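Local coordinates for protein EreC (PDB 6XCQ) that probably hydrolyses the lactone ring of macrolide antibiotics such as erythromycin, and so is thought to confer macrolide resistance on its host, at residues Glu275-Ala286 with Glu320-Leu330; Asn307-Phe317 with Ala411-Asp422. The protein carries 1 engineered substitution. All coordinates share one frame; numbering follows the deposited sequence. Where two conformers were deposited one is given.

The two contacts lie side by side, their centres about 12 Å apart, and are stitched together by backbone: strands 315-317 of contact 2 and 320-323 of contact 1 are neighbours in a two-stranded antiparallel sheet, with A323 N 2.9 Å from V315 O, and G327 N lies 2.9 Å from N309 O. Both are partly buried. Contact 1 brings the start of helix 279-295 against this hairpin and helix 326-330; direct bonds from side chains to backbone NH groups give way to apolar packing at its inner end. Contact 2 joins the hairpin's other strand, 315-317, and the loop before it to segment 411-422, through waters along the strands and direct hydrogen bonds and a salt bridge nearer helix 417-420.

Contact 1 (Glu275-Ala286 with Glu320-Leu330); sequences EGDTSVRDSYMA and ELTAVPMGQHL
The axes of helices 279-286 and 326-330 approach to 8.2 Å at a crossing angle of -44°, while the turn G276-S279 lies against strand 322-323. E320 reaches into that turn: its chain, bent at chi2 (68°), carries the carboxylate to G276 N, which donates to OE1 at 2.9 Å along a nearly straight line (174°), on the syn side but tilted out of the carboxylate plane. S279 OG works in both directions, donating to G276 O and accepting from V324 N at 2.9 Å, and thus ties the turn to the end of the strand. One helical turn on, D282 OD2 offers its anti lone pair to M326 N (2.8 Å), the first amide of helix 326-330. The same oxygen also accepts from the engineered N309. A water bridges S279 O, V324 O and H329 NE2. S283 CA sits over one face of the H329 ring, 4.2 Å from its centroid, in a CH-pi contact. Beyond it the interface turns apolar: A286 CB meets H329 CB at 3.4 Å and M326 CG at 3.8 Å, and M285 CB touches M326 SD. Strand 301-304 adjoins this apolar end, L303 meeting M326 and L330, while helix 244-267 packs on V280 and Y284 and R281 forms salt bridges with E98 and D156.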
loop_
_atom_site.group_PDB
_atom_site.type_symbol
_atom_site.label_atom_id
_atom_site.label_comp_id
_atom_site.label_asym_id
_atom_site.label_seq_id
_atom_site.Cartn_x
_atom_site.Cartn_y
_atom_site.Cartn_z
ATOM N N GLU A 275 -2.782 15.945 -15.487
ATOM C CA GLU A 275 -1.479 15.667 -14.895
ATOM C C GLU A 275 -1.500 15.934 -13.395
ATOM O O GLU A 275 -2.007 16.967 -12.939
ATOM C CB GLU A 275 -0.399 16.523 -15.552
ATOM C CG GLU A 275 0.938 16.407 -14.852
ATOM C CD GLU A 275 1.993 17.297 -15.463
ATOM O OE1 GLU A 275 1.772 18.519 -15.528
ATOM O OE2 GLU A 275 3.038 16.771 -15.889
ATOM N N GLY A 276 -0.946 14.997 -12.629
ATOM C CA GLY A 276 -0.913 15.097 -11.185
ATOM C C GLY A 276 -2.120 14.532 -10.459
ATOM O O GLY A 276 -2.046 14.335 -9.239
ATOM N N ASP A 277 -3.227 14.248 -11.158
ATOM C CA ASP A 277 -4.435 13.805 -10.460
ATOM C C ASP A 277 -4.219 12.489 -9.720
ATOM O O ASP A 277 -4.835 12.265 -8.670
ATOM C CB ASP A 277 -5.610 13.684 -11.432
ATOM C CG ASP A 277 -6.522 14.918 -11.415
ATOM O OD1 ASP A 277 -6.233 15.895 -10.674
ATOM O OD2 ASP A 277 -7.544 14.903 -12.138
ATOM N N THR A 278 -3.323 11.623 -10.210
ATOM C CA THR A 278 -3.111 10.352 -9.519
ATOM C C THR A 278 -2.369 10.500 -8.187
ATOM O O THR A 278 -2.099 9.484 -7.539
ATOM C CB THR A 278 -2.373 9.359 -10.424
ATOM O OG1 THR A 278 -1.078 9.875 -10.748
ATOM C CG2 THR A 278 -3.158 9.124 -11.716
ATOM N N SER A 279 -2.056 11.718 -7.740
ATOM C CA SER A 279 -1.529 11.912 -6.392
ATOM C C SER A 279 -2.598 11.788 -5.308
ATOM O O SER A 279 -2.253 11.713 -4.123
ATOM C CB SER A 279 -0.882 13.297 -6.261
ATOM O OG SER A 279 -0.121 13.630 -7.406
ATOM N N VAL A 280 -3.880 11.760 -5.673
ATOM C CA VAL A 280 -4.924 11.933 -4.663
ATOM C C VAL A 280 -5.005 10.711 -3.756
ATOM O O VAL A 280 -5.046 10.835 -2.527
ATOM C CB VAL A 280 -6.272 12.243 -5.337
ATOM C CG1 VAL A 280 -7.411 11.987 -4.376
ATOM C CG2 VAL A 280 -6.299 13.695 -5.808
ATOM N N ARG A 281 -5.032 9.511 -4.337
ATOM C CA ARG A 281 -5.028 8.311 -3.501
ATOM C C ARG A 281 -3.778 8.234 -2.626
ATOM O O ARG A 281 -3.870 7.896 -1.439
ATOM C CB ARG A 281 -5.144 7.054 -4.361
ATOM C CG ARG A 281 -5.048 5.782 -3.537
ATOM C CD ARG A 281 -5.021 4.526 -4.370
ATOM N NE ARG A 281 -4.260 3.476 -3.691
ATOM C CZ ARG A 281 -3.020 3.108 -4.008
ATOM N NH1 ARG A 281 -2.379 3.684 -5.025
ATOM N NH2 ARG A 281 -2.429 2.141 -3.314
ATOM N N ASP A 282 -2.596 8.531 -3.182
ATOM C CA ASP A 282 -1.390 8.444 -2.351
ATOM C C ASP A 282 -1.388 9.472 -1.228
ATOM O O ASP A 282 -0.763 9.245 -0.185
ATOM C CB ASP A 282 -0.105 8.631 -3.153
ATOM C CG ASP A 282 0.397 7.332 -3.781
ATOM O OD1 ASP A 282 -0.405 6.629 -4.427
ATOM O OD2 ASP A 282 1.574 6.989 -3.546
ATOM N N SER A 283 -2.033 10.618 -1.418
ATOM C CA SER A 283 -2.052 11.566 -0.307
ATOM C C SER A 283 -3.015 11.111 0.784
ATOM O O SER A 283 -2.778 11.378 1.960
ATOM C CB SER A 283 -2.407 12.977 -0.791
ATOM O OG SER A 283 -3.768 13.096 -1.164
ATOM N N TYR A 284 -4.091 10.413 0.412
ATOM C CA TYR A 284 -4.920 9.748 1.410
ATOM C C TYR A 284 -4.098 8.795 2.267
ATOM O O TYR A 284 -4.112 8.884 3.500
ATOM C CB TYR A 284 -6.066 8.994 0.734
ATOM C CG TYR A 284 -6.893 8.231 1.729
ATOM C CD1 TYR A 284 -7.888 8.873 2.457
ATOM C CD2 TYR A 284 -6.664 6.877 1.968
ATOM C CE1 TYR A 284 -8.649 8.194 3.385
ATOM C CE2 TYR A 284 -7.424 6.185 2.890
ATOM C CZ TYR A 284 -8.416 6.852 3.596
ATOM O OH TYR A 284 -9.183 6.188 4.522
ATOM N N MET A 285 -3.381 7.858 1.625
ATOM C CA MET A 285 -2.532 6.921 2.361
ATOM C C MET A 285 -1.559 7.636 3.299
ATOM O O MET A 285 -1.394 7.232 4.456
ATOM C CB MET A 285 -1.762 6.032 1.377
ATOM C CG MET A 285 -2.674 5.022 0.700
ATOM S SD MET A 285 -1.751 3.745 -0.149
ATOM C CE MET A 285 -1.171 4.740 -1.481
ATOM N N ALA A 286 -0.888 8.690 2.811
ATOM C CA ALA A 286 0.035 9.436 3.667
ATOM C C ALA A 286 -0.692 10.031 4.866
ATOM O O ALA A 286 -0.161 10.039 5.983
ATOM C CB ALA A 286 0.729 10.551 2.882
ATOM N N GLU A 320 1.019 8.709 -16.285
ATOM C CA GLU A 320 1.108 9.853 -15.381
ATOM C C GLU A 320 2.437 10.561 -15.597
ATOM O O GLU A 320 3.498 10.016 -15.271
ATOM C CB GLU A 320 0.965 9.416 -13.925
ATOM C CG GLU A 320 1.180 10.550 -12.940
ATOM C CD GLU A 320 0.073 11.595 -12.993
ATOM O OE1 GLU A 320 0.249 12.605 -13.717
ATOM O OE2 GLU A 320 -0.968 11.405 -12.309
ATOM N N LEU A 321 2.375 11.789 -16.122
ATOM C CA LEU A 321 3.596 12.554 -16.348
ATOM C C LEU A 321 4.304 12.889 -15.043
ATOM O O LEU A 321 5.538 12.952 -15.006
ATOM C CB LEU A 321 3.289 13.837 -17.110
ATOM C CG LEU A 321 3.051 13.706 -18.609
ATOM C CD1 LEU A 321 3.020 15.087 -19.217
ATOM C CD2 LEU A 321 4.137 12.858 -19.246
ATOM N N THR A 322 3.550 13.123 -13.970
ATOM C CA THR A 322 4.152 13.419 -12.682
ATOM C C THR A 322 3.074 13.242 -11.631
ATOM O O THR A 322 2.000 13.841 -11.743
ATOM C CB THR A 322 4.724 14.849 -12.633
ATOM O OG1 THR A 322 5.808 14.984 -13.559
ATOM C CG2 THR A 322 5.221 15.192 -11.232
ATOM N N ALA A 323 3.320 12.394 -10.639
ATOM C CA ALA A 323 2.457 12.323 -9.466
ATOM C C ALA A 323 3.312 12.423 -8.215
ATOM O O ALA A 323 4.503 12.079 -8.208
ATOM C CB ALA A 323 1.623 11.047 -9.417
ATOM N N VAL A 324 2.698 12.942 -7.164
ATOM C CA VAL A 324 3.333 13.037 -5.858
ATOM C C VAL A 324 3.040 11.733 -5.120
ATOM O O VAL A 324 1.862 11.398 -4.937
ATOM C CB VAL A 324 2.800 14.245 -5.084
ATOM C CG1 VAL A 324 3.365 14.264 -3.677
ATOM C CG2 VAL A 324 3.136 15.527 -5.826
ATOM N N PRO A 325 4.049 10.957 -4.743
ATOM C CA PRO A 325 3.790 9.691 -4.050
ATOM C C PRO A 325 3.555 9.906 -2.567
ATOM O O PRO A 325 3.925 10.930 -1.996
ATOM C CB PRO A 325 5.080 8.893 -4.267
ATOM C CG PRO A 325 6.127 9.966 -4.381
ATOM C CD PRO A 325 5.483 11.169 -4.998
ATOM N N MET A 326 2.956 8.885 -1.944
ATOM C CA MET A 326 2.786 8.880 -0.494
ATOM C C MET A 326 4.093 9.211 0.229
ATOM O O MET A 326 4.117 10.026 1.157
ATOM C CB MET A 326 2.255 7.517 -0.044
ATOM C CG MET A 326 2.240 7.333 1.472
ATOM S SD MET A 326 1.961 5.618 1.981
ATOM C CE MET A 326 3.464 4.824 1.416
ATOM N N GLY A 327 5.204 8.600 -0.196
ATOM C CA GLY A 327 6.466 8.826 0.496
ATOM C C GLY A 327 6.923 10.277 0.504
ATOM O O GLY A 327 7.594 10.713 1.444
ATOM N N GLN A 328 6.578 11.044 -0.534
ATOM C CA GLN A 328 7.001 12.440 -0.577
ATOM C C GLN A 328 6.274 13.253 0.486
ATOM O O GLN A 328 6.859 14.171 1.079
ATOM C CB GLN A 328 6.780 13.040 -1.975
ATOM C CG GLN A 328 7.313 14.490 -2.138
ATOM C CD GLN A 328 7.324 15.000 -3.579
ATOM O OE1 GLN A 328 6.931 14.295 -4.510
ATOM N NE2 GLN A 328 7.788 16.241 -3.768
ATOM N N HIS A 329 5.004 12.920 0.756
ATOM C CA HIS A 329 4.302 13.529 1.882
ATOM C C HIS A 329 4.958 13.139 3.201
ATOM O O HIS A 329 5.255 13.994 4.041
ATOM C CB HIS A 329 2.822 13.108 1.902
ATOM C CG HIS A 329 2.011 13.602 0.742
ATOM N ND1 HIS A 329 1.299 14.781 0.778
ATOM C CD2 HIS A 329 1.777 13.059 -0.478
ATOM C CE1 HIS A 329 0.658 14.942 -0.367
ATOM N NE2 HIS A 329 0.929 13.908 -1.147
ATOM N N LEU A 330 5.182 11.839 3.403
ATOM C CA LEU A 330 5.755 11.368 4.658
ATOM C C LEU A 330 7.156 11.909 4.894
ATOM O O LEU A 330 7.535 12.166 6.045
ATOM C CB LEU A 330 5.779 9.843 4.672
ATOM C CG LEU A 330 4.408 9.175 4.679
ATOM C CD1 LEU A 330 4.595 7.643 4.650
ATOM C CD2 LEU A 330 3.591 9.647 5.906
HETATM O O HOH W 1 5.556 17.138 -16.178
HETATM O O HOH W 2 0.254 12.396 -2.979
#

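Contact 2 (Asn307-Phe317 with Ala411-Asp422); sequences NNNLQKTPVSF and ASVETNLSEAFD. Engineered in segment 307-317: N309 (natural residue His).
K312 N donates to A420 O at 2.9 Å, in the carbonyl plane and on a lone pair, where the loop after helix 307-310 meets the end of helix 417-420. The lysine chain, bent at chi3 (-71°), passes E419 O and brings NZ to D422 OD2 at 2.6 Å, from above the carboxylate plane. NZ also donates to a water, and OD2 accepts from A340 N as well, so both ends of this salt bridge have second partners. T313 OG1 and T415 OG1 share a hydrogen bond of 2.6 Å, and T313 OG1 accepts in addition from Q311 NE2. The extended Q311 chain lies obliquely across F421, with Q311 CB 3.6 Å from F421 CZ and amide and ring planes 71° apart; N307 O sits at the ring edge, in its plane. Strands 315-317 and 411-414 run roughly antiparallel, and waters fill the polar line between them. One water accepts from S316 N and lies within bonding distance of P314 O and E414 O; another accepts from E414 N and lies 2.7 Å from S316 O. V413 CG1 packs on F317 CD1 at 4.0 Å beside N308, whose OD1 accepts from S408. Direct bonds therefore fix the loop to the end of helix 417-420 and to flanking T415 and D422, whereas the strands are coupled through solvent and a small apolar patch, consistent with a hydrated seam rather than a continuous sheet.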
loop_
_atom_site.group_PDB
_atom_site.type_symbol
_atom_site.label_atom_id
_atom_site.label_comp_id
_atom_site.label_asym_id
_atom_site.label_seq_id
_atom_site.Cartn_x
_atom_site.Cartn_y
_atom_site.Cartn_z
ATOM N N ASN A 307 7.186 0.340 -4.727
ATOM C CA ASN A 307 8.258 1.336 -4.866
ATOM C C ASN A 307 7.695 2.703 -5.236
ATOM O O ASN A 307 8.092 3.730 -4.672
ATOM C CB ASN A 307 9.273 0.927 -5.947
ATOM C CG ASN A 307 10.215 -0.190 -5.512
ATOM O OD1 ASN A 307 10.112 -0.733 -4.411
ATOM N ND2 ASN A 307 11.148 -0.538 -6.399
ATOM N N ASN A 308 6.790 2.733 -6.220
ATOM C CA ASN A 308 6.226 3.995 -6.686
ATOM C C ASN A 308 5.438 4.721 -5.595
ATOM O O ASN A 308 5.285 5.944 -5.677
ATOM C CB ASN A 308 5.313 3.765 -7.892
ATOM C CG ASN A 308 6.060 3.227 -9.105
ATOM O OD1 ASN A 308 7.260 3.004 -9.064
ATOM N ND2 ASN A 308 5.335 3.002 -10.185
ATOM N N ASN A 309 4.918 4.008 -4.591
ATOM C CA ASN A 309 4.214 4.706 -3.516
ATOM C C ASN A 309 5.172 5.167 -2.423
ATOM O O ASN A 309 4.975 6.237 -1.839
ATOM C CB ASN A 309 3.132 3.824 -2.869
ATOM C CG ASN A 309 2.104 3.309 -3.857
ATOM O OD1 ASN A 309 2.008 2.106 -4.086
ATOM N ND2 ASN A 309 1.302 4.211 -4.411
ATOM N N LEU A 310 6.199 4.372 -2.128
ATOM C CA LEU A 310 7.135 4.701 -1.062
ATOM C C LEU A 310 8.122 5.789 -1.460
ATOM O O LEU A 310 8.701 6.431 -0.574
ATOM C CB LEU A 310 7.923 3.455 -0.650
ATOM C CG LEU A 310 7.164 2.242 -0.104
ATOM C CD1 LEU A 310 8.174 1.156 0.195
ATOM C CD2 LEU A 310 6.411 2.595 1.154
ATOM N N GLN A 311 8.345 5.971 -2.762
ATOM C CA GLN A 311 9.319 6.931 -3.279
ATOM C C GLN A 311 9.093 8.308 -2.670
ATOM O O GLN A 311 7.955 8.707 -2.428
ATOM C CB GLN A 311 9.181 7.000 -4.805
ATOM C CG GLN A 311 10.261 7.786 -5.526
ATOM C CD GLN A 311 10.229 7.561 -7.023
ATOM O OE1 GLN A 311 10.160 6.420 -7.502
ATOM N NE2 GLN A 311 10.274 8.648 -7.773
ATOM N N LYS A 312 10.177 9.035 -2.384
ATOM C CA LYS A 312 10.032 10.321 -1.700
ATOM C C LYS A 312 10.109 11.516 -2.643
ATOM O O LYS A 312 9.997 12.654 -2.188
ATOM C CB LYS A 312 11.083 10.449 -0.587
ATOM C CG LYS A 312 11.017 9.301 0.431
ATOM C CD LYS A 312 11.951 9.491 1.634
ATOM C CE LYS A 312 13.412 9.341 1.271
ATOM N NZ LYS A 312 14.267 9.263 2.508
ATOM N N THR A 313 10.278 11.285 -3.938
ATOM C CA THR A 313 10.345 12.330 -4.956
ATOM C C THR A 313 9.253 12.070 -5.988
ATOM O O THR A 313 8.703 10.954 -6.021
ATOM C CB THR A 313 11.721 12.324 -5.621
ATOM O OG1 THR A 313 11.911 11.049 -6.252
ATOM C CG2 THR A 313 12.833 12.600 -4.591
ATOM N N PRO A 314 8.920 13.038 -6.850
ATOM C CA PRO A 314 7.830 12.818 -7.808
ATOM C C PRO A 314 8.088 11.640 -8.739
ATOM O O PRO A 314 9.212 11.409 -9.206
ATOM C CB PRO A 314 7.771 14.140 -8.581
ATOM C CG PRO A 314 8.250 15.146 -7.600
ATOM C CD PRO A 314 9.347 14.454 -6.848
ATOM N N VAL A 315 7.007 10.916 -9.027
ATOM C CA VAL A 315 7.029 9.688 -9.807
ATOM C C VAL A 315 6.492 9.986 -11.198
ATOM O O VAL A 315 5.398 10.549 -11.344
ATOM C CB VAL A 315 6.184 8.595 -9.127
ATOM C CG1 VAL A 315 6.125 7.338 -9.996
ATOM C CG2 VAL A 315 6.724 8.273 -7.726
ATOM N N SER A 316 7.264 9.643 -12.218
ATOM C CA SER A 316 6.770 9.636 -13.591
ATOM C C SER A 316 6.701 8.193 -14.069
ATOM O O SER A 316 7.732 7.521 -14.166
ATOM C CB SER A 316 7.654 10.450 -14.529
ATOM O OG SER A 316 7.221 10.235 -15.862
ATOM N N PHE A 317 5.492 7.728 -14.377
ATOM C CA PHE A 317 5.287 6.328 -14.717
ATOM C C PHE A 317 4.002 6.163 -15.520
ATOM O O PHE A 317 3.003 6.841 -15.252
ATOM C CB PHE A 317 5.237 5.486 -13.437
ATOM C CG PHE A 317 5.092 4.014 -13.675
ATOM C CD1 PHE A 317 6.200 3.234 -13.936
ATOM C CD2 PHE A 317 3.849 3.405 -13.604
ATOM C CE1 PHE A 317 6.072 1.872 -14.137
ATOM C CE2 PHE A 317 3.712 2.045 -13.809
ATOM C CZ PHE A 317 4.823 1.280 -14.076
ATOM N N ALA A 411 8.701 -1.393 -16.823
ATOM C CA ALA A 411 9.359 -0.178 -17.285
ATOM C C ALA A 411 10.422 0.258 -16.281
ATOM O O ALA A 411 10.981 -0.586 -15.575
ATOM C CB ALA A 411 8.323 0.933 -17.509
ATOM N N SER A 412 10.729 1.561 -16.237
ATOM C CA SER A 412 11.598 2.158 -15.224
ATOM C C SER A 412 11.075 3.538 -14.834
ATOM O O SER A 412 10.313 4.162 -15.569
ATOM C CB SER A 412 13.063 2.292 -15.693
ATOM O OG SER A 412 13.672 1.031 -15.927
ATOM N N VAL A 413 11.485 4.007 -13.659
ATOM C CA VAL A 413 11.294 5.395 -13.262
ATOM C C VAL A 413 12.672 6.036 -13.209
ATOM O O VAL A 413 13.678 5.359 -12.989
ATOM C CB VAL A 413 10.561 5.554 -11.905
ATOM C CG1 VAL A 413 9.242 4.804 -11.919
ATOM C CG2 VAL A 413 11.435 5.089 -10.752
ATOM N N GLU A 414 12.721 7.344 -13.425
ATOM C CA GLU A 414 13.960 8.103 -13.329
ATOM C C GLU A 414 13.795 9.202 -12.296
ATOM O O GLU A 414 12.777 9.896 -12.280
ATOM C CB GLU A 414 14.348 8.714 -14.674
ATOM C CG GLU A 414 15.472 9.741 -14.560
ATOM C CD GLU A 414 16.208 9.993 -15.879
ATOM O OE1 GLU A 414 15.640 9.664 -16.954
ATOM O OE2 GLU A 414 17.354 10.518 -15.828
ATOM N N THR A 415 14.805 9.376 -11.451
ATOM C CA THR A 415 14.721 10.335 -10.356
ATOM C C THR A 415 16.128 10.500 -9.791
ATOM O O THR A 415 17.094 9.906 -10.292
ATOM C CB THR A 415 13.711 9.852 -9.301
ATOM O OG1 THR A 415 13.443 10.891 -8.344
ATOM C CG2 THR A 415 14.246 8.633 -8.608
ATOM N N ASN A 416 16.243 11.337 -8.766
ATOM C CA ASN A 416 17.441 11.388 -7.932
ATOM C C ASN A 416 17.279 10.318 -6.868
ATOM O O ASN A 416 16.514 10.499 -5.913
ATOM C CB ASN A 416 17.625 12.765 -7.293
ATOM C CG ASN A 416 18.881 12.859 -6.432
ATOM O OD1 ASN A 416 19.221 11.948 -5.668
ATOM N ND2 ASN A 416 19.578 13.974 -6.554
ATOM N N LEU A 417 18.018 9.219 -7.009
ATOM C CA LEU A 417 17.777 8.064 -6.157
ATOM C C LEU A 417 18.288 8.259 -4.732
ATOM O O LEU A 417 17.817 7.562 -3.828
ATOM C CB LEU A 417 18.380 6.801 -6.797
ATOM C CG LEU A 417 17.640 6.382 -8.076
ATOM C CD1 LEU A 417 18.520 5.504 -8.956
ATOM C CD2 LEU A 417 16.323 5.662 -7.768
ATOM N N SER A 418 19.225 9.180 -4.502
ATOM C CA SER A 418 19.618 9.489 -3.126
ATOM C C SER A 418 18.494 10.190 -2.372
ATOM O O SER A 418 18.319 9.985 -1.163
ATOM C CB SER A 418 20.879 10.352 -3.111
ATOM O OG SER A 418 20.678 11.556 -3.835
ATOM N N GLU A 419 17.731 11.028 -3.063
ATOM C CA GLU A 419 16.600 11.695 -2.436
ATOM C C GLU A 419 15.358 10.817 -2.429
ATOM O O GLU A 419 14.494 10.977 -1.559
ATOM C CB GLU A 419 16.301 12.986 -3.186
ATOM C CG GLU A 419 17.478 13.932 -3.208
ATOM C CD GLU A 419 17.046 15.339 -3.489
ATOM O OE1 GLU A 419 17.445 16.249 -2.731
ATOM O OE2 GLU A 419 16.303 15.528 -4.480
ATOM N N ALA A 420 15.252 9.901 -3.396
ATOM C CA ALA A 420 14.025 9.138 -3.591
ATOM C C ALA A 420 13.897 7.993 -2.596
ATOM O O ALA A 420 12.795 7.718 -2.106
ATOM C CB ALA A 420 13.975 8.606 -5.024
ATOM N N PHE A 421 15.001 7.305 -2.295
ATOM C CA PHE A 421 14.985 6.168 -1.384
ATOM C C PHE A 421 16.170 6.263 -0.438
ATOM O O PHE A 421 17.182 6.888 -0.752
ATOM C CB PHE A 421 15.028 4.838 -2.157
ATOM C CG PHE A 421 13.854 4.652 -3.061
ATOM C CD1 PHE A 421 12.636 4.198 -2.549
ATOM C CD2 PHE A 421 13.936 4.982 -4.401
ATOM C CE1 PHE A 421 11.537 4.039 -3.382
ATOM C CE2 PHE A 421 12.834 4.829 -5.228
ATOM C CZ PHE A 421 11.631 4.360 -4.703
ATOM N N ASP A 422 16.040 5.612 0.720
ATOM C CA ASP A 422 17.146 5.534 1.668
ATOM C C ASP A 422 18.044 4.331 1.419
ATOM O O ASP A 422 19.249 4.421 1.666
ATOM C CB ASP A 422 16.621 5.483 3.105
ATOM C CG ASP A 422 15.912 6.773 3.514
ATOM O OD1 ASP A 422 16.598 7.739 3.912
ATOM O OD2 ASP A 422 14.667 6.827 3.402
HETATM O O HOH W 3 16.801 9.360 1.068
HETATM O O HOH W 4 10.222 9.401 -11.031
HETATM O O HOH W 5 11.512 12.582 -9.373
HETATM O O HOH W 6 10.304 8.361 -14.150
#